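Local coordinates for sporulation-control protein spo0M (Bacillus subtilis, PDB 5CL2), which controls the expression of spo0A and is required for cells to pass the morphological stage 0 of sporulation, at residues A[29-34]-A[108-113]; A[47-52]-A[95-100]; A[91-96]-A[124-129]. One frame throughout, in Å; residues are numbered along the deposited sequence.

Contact 1 (A[29-34]-A[108-113]); sequences GTVHVK and VVTDLD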
loop_
_atom_site.group_PDB
_atom_site.type_symbol
_atom_site.label_atom_id
_atom_site.label_comp_id
_atom_site.label_asym_id
_atom_site.label_seq_id
_atom_site.Cartn_x
_atom_site.Cartn_y
_atom_site.Cartn_z
ATOM N N GLY A 29 -17.952 -5.255 -18.132
ATOM C CA GLY A 29 -18.752 -6.457 -18.272
ATOM C C GLY A 29 -20.164 -6.258 -17.805
ATOM O O GLY A 29 -20.616 -5.133 -17.582
ATOM N N THR A 30 -20.866 -7.369 -17.661
ATOM C CA THR A 30 -22.236 -7.335 -17.216
ATOM C C THR A 30 -22.471 -8.465 -16.247
ATOM O O THR A 30 -22.035 -9.578 -16.487
ATOM C CB THR A 30 -23.205 -7.443 -18.414
ATOM O OG1 THR A 30 -23.021 -6.310 -19.271
ATOM C CG2 THR A 30 -24.654 -7.509 -17.953
ATOM N N VAL A 31 -23.134 -8.172 -15.138
ATOM C CA VAL A 31 -23.661 -9.220 -14.269
ATOM C C VAL A 31 -25.122 -9.550 -14.684
ATOM O O VAL A 31 -25.992 -8.691 -14.619
ATOM C CB VAL A 31 -23.642 -8.788 -12.793
ATOM C CG1 VAL A 31 -24.139 -9.914 -11.895
ATOM C CG2 VAL A 31 -22.225 -8.335 -12.370
ATOM N N HIS A 32 -25.384 -10.779 -15.118
ATOM C CA HIS A 32 -26.752 -11.227 -15.417
ATOM C C HIS A 32 -27.350 -12.002 -14.255
ATOM O O HIS A 32 -26.724 -12.915 -13.717
ATOM C CB HIS A 32 -26.774 -12.085 -16.671
ATOM C CG HIS A 32 -26.250 -11.373 -17.878
ATOM N ND1 HIS A 32 -27.042 -10.591 -18.682
ATOM C CD2 HIS A 32 -25.000 -11.310 -18.392
ATOM C CE1 HIS A 32 -26.307 -10.085 -19.659
ATOM N NE2 HIS A 32 -25.060 -10.509 -19.502
ATOM N N VAL A 33 -28.555 -11.618 -13.851
ATOM C CA VAL A 33 -29.223 -12.289 -12.747
ATOM C C VAL A 33 -30.588 -12.818 -13.241
ATOM O O VAL A 33 -31.287 -12.142 -14.003
ATOM C CB VAL A 33 -29.393 -11.341 -11.552
ATOM C CG1 VAL A 33 -29.799 -12.109 -10.327
ATOM C CG2 VAL A 33 -28.085 -10.627 -11.264
ATOM N N LYS A 34 -30.941 -14.042 -12.860
ATOM C CA LYS A 34 -32.230 -14.621 -13.235
ATOM C C LYS A 34 -32.941 -15.130 -11.986
ATOM O O LYS A 34 -32.362 -15.876 -11.202
ATOM C CB LYS A 34 -32.062 -15.743 -14.269
ATOM C CG LYS A 34 -33.411 -16.371 -14.767
ATOM C CD LYS A 34 -33.183 -17.337 -15.958
ATOM C CE LYS A 34 -34.489 -17.689 -16.705
ATOM N NZ LYS A 34 -35.378 -16.529 -17.001
ATOM N N VAL A 108 -11.926 -12.829 -11.171
ATOM C CA VAL A 108 -13.056 -11.948 -10.857
ATOM C C VAL A 108 -14.182 -12.779 -10.237
ATOM O O VAL A 108 -14.680 -13.725 -10.833
ATOM C CB VAL A 108 -13.569 -11.210 -12.103
ATOM C CG1 VAL A 108 -14.839 -10.460 -11.788
ATOM C CG2 VAL A 108 -12.474 -10.272 -12.652
ATOM N N VAL A 109 -14.524 -12.466 -9.000
ATOM C CA VAL A 109 -15.518 -13.213 -8.255
ATOM C C VAL A 109 -16.752 -12.363 -8.043
ATOM O O VAL A 109 -16.661 -11.241 -7.564
ATOM C CB VAL A 109 -14.965 -13.657 -6.894
ATOM C CG1 VAL A 109 -16.040 -14.303 -6.048
ATOM C CG2 VAL A 109 -13.760 -14.582 -7.079
ATOM N N THR A 110 -17.902 -12.904 -8.428
ATOM C CA THR A 110 -19.178 -12.252 -8.234
ATOM C C THR A 110 -19.808 -12.817 -6.978
ATOM O O THR A 110 -19.902 -14.030 -6.813
ATOM C CB THR A 110 -20.106 -12.459 -9.439
ATOM O OG1 THR A 110 -19.473 -11.941 -10.619
ATOM C CG2 THR A 110 -21.454 -11.742 -9.228
ATOM N N ASP A 111 -20.189 -11.919 -6.082
ATOM C CA ASP A 111 -20.900 -12.249 -4.855
ATOM C C ASP A 111 -22.308 -11.630 -4.901
ATOM O O ASP A 111 -22.463 -10.415 -4.808
ATOM C CB ASP A 111 -20.078 -11.737 -3.651
ATOM C CG ASP A 111 -20.796 -11.882 -2.318
ATOM O OD1 ASP A 111 -21.628 -12.812 -2.146
ATOM O OD2 ASP A 111 -20.481 -11.074 -1.413
ATOM N N LEU A 112 -23.334 -12.461 -5.050
ATOM C CA LEU A 112 -24.717 -11.967 -4.995
ATOM C C LEU A 112 -25.321 -12.398 -3.663
ATOM O O LEU A 112 -25.545 -13.579 -3.429
ATOM C CB LEU A 112 -25.547 -12.488 -6.183
ATOM C CG LEU A 112 -27.048 -12.207 -6.226
ATOM C CD1 LEU A 112 -27.519 -11.840 -7.630
ATOM C CD2 LEU A 112 -27.794 -13.401 -5.762
ATOM N N ASP A 113 -25.551 -11.434 -2.783
ATOM C CA ASP A 113 -25.980 -11.736 -1.431
ATOM C C ASP A 113 -27.500 -11.689 -1.389
ATOM O O ASP A 113 -28.108 -10.708 -1.794
ATOM C CB ASP A 113 -25.340 -10.759 -0.434
ATOM C CG ASP A 113 -25.693 -11.062 1.011
ATOM O OD1 ASP A 113 -26.890 -11.226 1.329
ATOM O OD2 ASP A 113 -24.765 -11.131 1.842
#

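Contact 2 (A[47-52]-A[95-100]); sequences LQLSTR and LDTPIT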
loop_
_atom_site.group_PDB
_atom_site.type_symbol
_atom_site.label_atom_id
_atom_site.label_comp_id
_atom_site.label_asym_id
_atom_site.label_seq_id
_atom_site.Cartn_x
_atom_site.Cartn_y
_atom_site.Cartn_z
ATOM N N LEU A 47 -18.429 -7.340 -6.822
ATOM C CA LEU A 47 -17.384 -7.978 -7.613
ATOM C C LEU A 47 -16.084 -7.909 -6.818
ATOM O O LEU A 47 -15.816 -6.901 -6.154
ATOM C CB LEU A 47 -17.170 -7.258 -8.942
ATOM C CG LEU A 47 -18.103 -7.611 -10.098
ATOM C CD1 LEU A 47 -17.405 -7.376 -11.422
ATOM C CD2 LEU A 47 -18.697 -9.009 -9.970
ATOM N N GLN A 48 -15.278 -8.963 -6.899
ATOM C CA GLN A 48 -13.970 -8.981 -6.245
ATOM C C GLN A 48 -12.915 -9.481 -7.194
ATOM O O GLN A 48 -13.088 -10.521 -7.827
ATOM C CB GLN A 48 -13.943 -9.875 -5.010
ATOM C CG GLN A 48 -15.171 -9.829 -4.159
ATOM C CD GLN A 48 -14.813 -9.741 -2.689
ATOM O OE1 GLN A 48 -13.863 -10.390 -2.226
ATOM N NE2 GLN A 48 -15.561 -8.917 -1.943
ATOM N N LEU A 49 -11.794 -8.765 -7.228
ATOM C CA LEU A 49 -10.613 -9.205 -7.962
ATOM C C LEU A 49 -9.693 -9.840 -6.922
ATOM O O LEU A 49 -9.410 -9.247 -5.892
ATOM C CB LEU A 49 -9.945 -8.032 -8.685
ATOM C CG LEU A 49 -8.864 -8.333 -9.729
ATOM C CD1 LEU A 49 -9.462 -8.855 -11.046
ATOM C CD2 LEU A 49 -7.999 -7.110 -9.971
ATOM N N SER A 50 -9.280 -11.077 -7.157
ATOM C CA SER A 50 -8.478 -11.754 -6.157
ATOM C C SER A 50 -7.402 -12.644 -6.739
ATOM O O SER A 50 -7.405 -12.999 -7.921
ATOM C CB SER A 50 -9.343 -12.597 -5.241
ATOM O OG SER A 50 -9.938 -13.624 -5.992
ATOM N N THR A 51 -6.449 -12.974 -5.886
ATOM C CA THR A 51 -5.406 -13.892 -6.285
ATOM C C THR A 51 -5.040 -14.676 -5.039
ATOM O O THR A 51 -5.803 -14.639 -4.060
ATOM C CB THR A 51 -4.197 -13.157 -6.913
ATOM O OG1 THR A 51 -3.324 -14.121 -7.507
ATOM C CG2 THR A 51 -3.463 -12.293 -5.897
ATOM N N ARG A 52 -3.961 -15.459 -5.109
ATOM C CA ARG A 52 -3.450 -16.186 -3.957
ATOM C C ARG A 52 -1.951 -15.912 -3.810
ATOM O O ARG A 52 -1.266 -15.600 -4.781
ATOM C CB ARG A 52 -3.666 -17.689 -4.104
ATOM C CG ARG A 52 -4.837 -18.082 -4.949
ATOM C CD ARG A 52 -4.722 -19.540 -5.346
ATOM N NE ARG A 52 -3.487 -19.808 -6.077
ATOM C CZ ARG A 52 -3.288 -20.879 -6.841
ATOM N NH1 ARG A 52 -4.243 -21.799 -6.970
ATOM N NH2 ARG A 52 -2.129 -21.037 -7.469
ATOM N N LEU A 95 -2.732 -1.143 -10.440
ATOM C CA LEU A 95 -1.390 -1.323 -11.002
ATOM C C LEU A 95 -0.562 -2.401 -10.299
ATOM O O LEU A 95 0.460 -2.855 -10.837
ATOM C CB LEU A 95 -0.628 0.005 -10.977
ATOM C CG LEU A 95 -1.170 1.049 -11.955
ATOM C CD1 LEU A 95 -0.354 2.349 -11.936
ATOM C CD2 LEU A 95 -1.190 0.452 -13.349
ATOM N N ASP A 96 -0.972 -2.811 -9.103
ATOM C CA ASP A 96 -0.245 -3.876 -8.400
ATOM C C ASP A 96 -0.884 -5.263 -8.647
ATOM O O ASP A 96 -0.539 -6.227 -7.962
ATOM C CB ASP A 96 -0.142 -3.584 -6.889
ATOM C CG ASP A 96 -1.483 -3.166 -6.297
ATOM O OD1 ASP A 96 -2.450 -3.153 -7.082
ATOM O OD2 ASP A 96 -1.593 -2.896 -5.072
ATOM N N THR A 97 -1.857 -5.352 -9.562
ATOM C CA THR A 97 -2.381 -6.653 -9.997
ATOM C C THR A 97 -1.252 -7.517 -10.567
ATOM O O THR A 97 -0.553 -7.082 -11.484
ATOM C CB THR A 97 -3.471 -6.498 -11.089
ATOM O OG1 THR A 97 -4.540 -5.692 -10.596
ATOM C CG2 THR A 97 -4.018 -7.851 -11.519
ATOM N N PRO A 98 -1.099 -8.757 -10.067
ATOM C CA PRO A 98 0.006 -9.601 -10.527
ATOM C C PRO A 98 -0.230 -10.062 -11.954
ATOM O O PRO A 98 -1.379 -10.110 -12.414
ATOM C CB PRO A 98 -0.047 -10.811 -9.595
ATOM C CG PRO A 98 -1.145 -10.522 -8.602
ATOM C CD PRO A 98 -2.023 -9.512 -9.213
ATOM N N ILE A 99 0.858 -10.388 -12.639
ATOM C CA ILE A 99 0.840 -10.896 -14.004
ATOM C C ILE A 99 0.493 -12.378 -13.961
ATOM O O ILE A 99 0.990 -13.099 -13.089
ATOM C CB ILE A 99 2.217 -10.671 -14.690
ATOM C CG1 ILE A 99 2.428 -9.186 -14.973
ATOM C CG2 ILE A 99 2.360 -11.489 -15.965
ATOM C CD1 ILE A 99 3.907 -8.797 -15.089
ATOM N N THR A 100 -0.346 -12.844 -14.887
ATOM C CA THR A 100 -0.736 -14.243 -14.839
ATOM C C THR A 100 0.277 -15.018 -15.651
ATOM O O THR A 100 0.206 -15.089 -16.881
ATOM C CB THR A 100 -2.149 -14.469 -15.418
ATOM O OG1 THR A 100 -3.129 -13.947 -14.515
ATOM C CG2 THR A 100 -2.411 -15.944 -15.609
#

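Contact 3 (A[91-96]-A[124-129]); sequences FTLPLD and DRIFVE. With NA (sodium ion), chain C.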
loop_
_atom_site.group_PDB
_atom_site.type_symbol
_atom_site.label_atom_id
_atom_site.label_comp_id
_atom_site.label_asym_id
_atom_site.label_seq_id
_atom_site.Cartn_x
_atom_site.Cartn_y
_atom_site.Cartn_z
ATOM N N PHE A 91 -14.478 -1.246 -14.028
ATOM C CA PHE A 91 -13.514 -0.905 -12.977
ATOM C C PHE A 91 -12.117 -0.957 -13.543
ATOM O O PHE A 91 -11.867 -1.600 -14.554
ATOM C CB PHE A 91 -13.634 -1.841 -11.765
ATOM C CG PHE A 91 -13.173 -3.262 -12.028
ATOM C CD1 PHE A 91 -14.059 -4.215 -12.545
ATOM C CD2 PHE A 91 -11.879 -3.659 -11.711
ATOM C CE1 PHE A 91 -13.658 -5.523 -12.781
ATOM C CE2 PHE A 91 -11.457 -4.969 -11.937
ATOM C CZ PHE A 91 -12.351 -5.906 -12.471
ATOM N N THR A 92 -11.198 -0.282 -12.882
ATOM C CA THR A 92 -9.842 -0.266 -13.362
ATOM C C THR A 92 -9.026 -1.307 -12.628
ATOM O O THR A 92 -9.083 -1.394 -11.401
ATOM C CB THR A 92 -9.230 1.116 -13.185
ATOM O OG1 THR A 92 -10.108 2.077 -13.781
ATOM C CG2 THR A 92 -7.859 1.189 -13.846
ATOM N N LEU A 93 -8.282 -2.098 -13.391
ATOM C CA LEU A 93 -7.333 -3.057 -12.839
ATOM C C LEU A 93 -6.228 -2.290 -12.129
ATOM O O LEU A 93 -5.487 -1.540 -12.773
ATOM C CB LEU A 93 -6.755 -3.915 -13.956
ATOM C CG LEU A 93 -6.535 -5.409 -13.755
ATOM C CD1 LEU A 93 -7.855 -6.110 -13.629
ATOM C CD2 LEU A 93 -5.725 -5.991 -14.909
ATOM N N PRO A 94 -6.109 -2.473 -10.803
ATOM C CA PRO A 94 -5.057 -1.795 -10.019
ATOM C C PRO A 94 -3.669 -2.071 -10.596
ATOM O O PRO A 94 -3.476 -3.118 -11.206
ATOM C CB PRO A 94 -5.198 -2.402 -8.619
ATOM C CG PRO A 94 -6.669 -2.851 -8.564
ATOM C CD PRO A 94 -7.022 -3.285 -9.971
ATOM N N LEU A 95 -2.732 -1.143 -10.440
ATOM C CA LEU A 95 -1.390 -1.323 -11.002
ATOM C C LEU A 95 -0.562 -2.401 -10.299
ATOM O O LEU A 95 0.460 -2.855 -10.837
ATOM C CB LEU A 95 -0.628 0.005 -10.977
ATOM C CG LEU A 95 -1.170 1.049 -11.955
ATOM C CD1 LEU A 95 -0.354 2.349 -11.936
ATOM C CD2 LEU A 95 -1.190 0.452 -13.349
ATOM N N ASP A 96 -0.972 -2.811 -9.103
ATOM C CA ASP A 96 -0.245 -3.876 -8.400
ATOM C C ASP A 96 -0.884 -5.263 -8.647
ATOM O O ASP A 96 -0.539 -6.227 -7.962
ATOM C CB ASP A 96 -0.142 -3.584 -6.889
ATOM C CG ASP A 96 -1.483 -3.166 -6.297
ATOM O OD1 ASP A 96 -2.450 -3.153 -7.082
ATOM O OD2 ASP A 96 -1.593 -2.896 -5.072
ATOM N N ASP A 124 -14.841 -15.913 -12.648
ATOM C CA ASP A 124 -14.311 -15.733 -13.994
ATOM C C ASP A 124 -12.805 -15.458 -13.899
ATOM O O ASP A 124 -12.367 -14.409 -13.460
ATOM C CB ASP A 124 -14.999 -14.559 -14.699
ATOM C CG ASP A 124 -16.484 -14.824 -14.988
ATOM O OD1 ASP A 124 -17.305 -14.524 -14.085
ATOM O OD2 ASP A 124 -16.822 -15.340 -16.089
ATOM N N ARG A 125 -12.000 -16.391 -14.341
ATOM C CA ARG A 125 -10.586 -16.143 -14.418
ATOM C C ARG A 125 -10.267 -15.052 -15.422
ATOM O O ARG A 125 -10.917 -14.950 -16.458
ATOM C CB ARG A 125 -9.883 -17.426 -14.755
ATOM C CG ARG A 125 -10.245 -18.533 -13.796
ATOM C CD ARG A 125 -10.254 -19.767 -14.645
ATOM N NE ARG A 125 -8.968 -19.782 -15.345
ATOM C CZ ARG A 125 -8.366 -20.877 -15.793
ATOM N NH1 ARG A 125 -8.987 -22.041 -15.695
ATOM N NH2 ARG A 125 -7.188 -20.805 -16.410
ATOM N N ILE A 126 -9.264 -14.234 -15.116
ATOM C CA ILE A 126 -8.701 -13.364 -16.137
ATOM C C ILE A 126 -7.198 -13.550 -16.279
ATOM O O ILE A 126 -6.489 -13.909 -15.330
ATOM C CB ILE A 126 -9.017 -11.886 -15.863
ATOM C CG1 ILE A 126 -8.422 -11.422 -14.546
ATOM C CG2 ILE A 126 -10.502 -11.675 -15.803
ATOM C CD1 ILE A 126 -8.354 -9.904 -14.439
ATOM N N PHE A 127 -6.720 -13.398 -17.503
ATOM C CA PHE A 127 -5.296 -13.469 -17.718
ATOM C C PHE A 127 -4.812 -12.032 -17.638
ATOM O O PHE A 127 -5.354 -11.152 -18.315
ATOM C CB PHE A 127 -4.961 -14.132 -19.057
ATOM C CG PHE A 127 -5.468 -15.554 -19.167
ATOM C CD1 PHE A 127 -4.780 -16.603 -18.578
ATOM C CD2 PHE A 127 -6.637 -15.838 -19.863
ATOM C CE1 PHE A 127 -5.249 -17.900 -18.670
ATOM C CE2 PHE A 127 -7.110 -17.138 -19.963
ATOM C CZ PHE A 127 -6.413 -18.171 -19.370
ATOM N N VAL A 128 -3.818 -11.792 -16.782
ATOM C CA VAL A 128 -3.244 -10.458 -16.625
ATOM C C VAL A 128 -1.874 -10.405 -17.266
ATOM O O VAL A 128 -0.930 -11.030 -16.786
ATOM C CB VAL A 128 -3.121 -10.064 -15.160
ATOM C CG1 VAL A 128 -2.447 -8.710 -15.049
ATOM C CG2 VAL A 128 -4.497 -10.072 -14.496
ATOM N N GLU A 129 -1.768 -9.659 -18.359
ATOM C CA GLU A 129 -0.523 -9.602 -19.113
ATOM C C GLU A 129 0.508 -8.665 -18.524
ATOM O O GLU A 129 0.161 -7.718 -17.828
ATOM C CB GLU A 129 -0.796 -9.190 -20.552
ATOM C CG GLU A 129 -1.598 -10.198 -21.336
ATOM C CD GLU A 129 -1.811 -9.737 -22.750
ATOM O OE1 GLU A 129 -2.409 -8.650 -22.936
ATOM O OE2 GLU A 129 -1.372 -10.455 -23.672
HETATM NA NA NA C . -18.860 -16.035 -15.396
HETATM O O HOH W 1 -18.199 -17.849 -14.911
#

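Contact 1 (A[29-34]-A[108-113])
Val-31 and Val-33 pack on Thr-110 and Leu-112 in a face-to-face contact between the two sheets of a beta sandwich, consistent with the arrestin-like N-terminal fold expected of this family. Strand 26-34, which supplies the first pair, runs along the middle of the three-stranded sheet, between strands 11-16 and 84-92. Strand 106-114, which supplies the second, lies in the middle of the five-stranded sheet, between 40-57 and 120-128. The two segments run in the same general direction, and their pairing is one of side chains across the core: the CA atoms of Val-31 and Thr-110 are 8.1 Å apart, those of Val-33 and Leu-112 9.0 Å. Val-31 and Val-33 on one side and Thr-110 and Leu-112 on the other direct their CB atoms toward the opposite segment, and all four are buried. On the Val-31 side the approach is light, with Val-31 CG1 lying 4.2 Å from Thr-110 CG2. That methyl is the threonine branch anti to the backbone N, the chi1 of -59° being measured to OG1. The other branch, the hydroxyl OG1, is hydrogen-bonded to Thr-14 OG1 on strand 11-16, so a polar link joins the two sheets beside the apolar one, and the Thr-110 side chain comes within about 6 Å of the bound sodium ion. Around the core, Phe-87 and Ile-45 also pack on Val-33, while Val-12, Thr-14 and Phe-89 pack on Val-31. The closer approach is at the Leu-112 end, where Val-33 and Leu-112 meet tip to tip. A single leucine methyl faces the forked end of the valine there: Leu-112 CD1 lies 3.5 Å from Val-33 CG1 and 3.9 Å from Val-33 CG2.

Contact 2 (A[47-52]-A[95-100])
Leu-49 and Thr-51, two residues apart on strand 40-57, rest against Thr-97 and Pro-98 in the loop that leads from strand 84-92 to strand 106-114. Leu-49 comes first along the strand. Its side chain crosses that of Thr-97 at about a right angle, and Leu-49 CD2 stops 3.8 Å from Thr-97 OG1; the hydroxyl is itself hydrogen-bonded to Pro-94 O, within the loop. Ser-50 turns its CB away from the loop. Thr-51 faces the loop again and carries its methyl, CG2, in the crowded position between backbone N and carbonyl carbon (chi1 -169°, measured to OG1). From there Thr-51 CG2 comes up against the corner of the proline ring at Pro-98 CG, 4.0 Å away, while Thr-51 OG1 is hydrogen-bonded to Glu-105 O. Phe-165 of strand 165-173 packs on both Thr-51 and Pro-98, so this end of the sandwich abuts the sheet of the C-terminal part of the chain. The chemistry is therefore that of buried van der Waals packing, methyl on hydroxyl oxygen in one pair and methyl on ring carbon in the other, with both threonine hydroxyls engaged by carbonyl oxygens of other residues.

Contact 3 (A[91-96]-A[124-129])
Leu-93 points its CB at strand 120-128, and a chi1 of -140°, away from the usual staggered values, places its two methyls against Ile-126 and Val-128. On the strand, chi1 of 61° sets Ile-126 CG1 between its own backbone N and carbonyl carbon. With chi2 at 163° the isoleucine chain is then extended, and its CD1 reaches across the core. The leucine and isoleucine side chains run antiparallel alongside one another and overlap at their ends, with Leu-93 CD1 and Ile-126 CD1 3.9 Å apart. The other branch of the leucine serves a second partner: Leu-93 CD2 lies 4.3 Å from Val-128 CG1. One leucine thus spans two inward-facing residues of the strand, at the point where strand 84-92 has ended and its chain turns into the loop toward 106-114. Leu-93 is bonded through its backbone to Gly-24 and Glu-25, just before strand 26-34, whereas Ile-126 belongs to the larger sheet, bonded through its backbone to Val-106. Leu-49 packs on both Leu-93 and Ile-126, bringing strand 40-57 into the cluster. At the start of segment 124-129, away from the apolar contact, Asp-124 holds the sodium ion with both carboxylate oxygens, OD1 at 2.5 Å and OD2 at 2.3 Å. Asp-122 OD2, Thr-14 O and a water complete the five atoms that bind it. The negative charge of the two aspartates would be offset in part by the ion, which also links strand 120-128 with strand 11-16 of the other sheet. The same strand is therefore joined to the smaller sheet through the metal, and to the loop that follows strand 84-92 through the methyl packing of Ile-126 and Val-128 on Leu-93.

Along the chain the segments come in the order 29-34, 47-52, 91-96 overlapping 95-100, 108-113 and 124-129, so contact 2 falls wholly between the two segments of contact 1, whereas contacts 1 and 3 interleave. The centre of contact 1 lies about 18 Å from that of contact 2 and about 17 Å from that of contact 3. Contacts 2 and 3, sharing Leu-95 and Asp-96, have centres about 6 Å apart. Strands 40-57, 106-114 and 120-128, successive neighbours in the five-stranded sheet, connect all three. Contact 1 packs the sandwich far from the chain centre; contacts 2 and 3 lie near it, where the sandwich meets the C-terminal part.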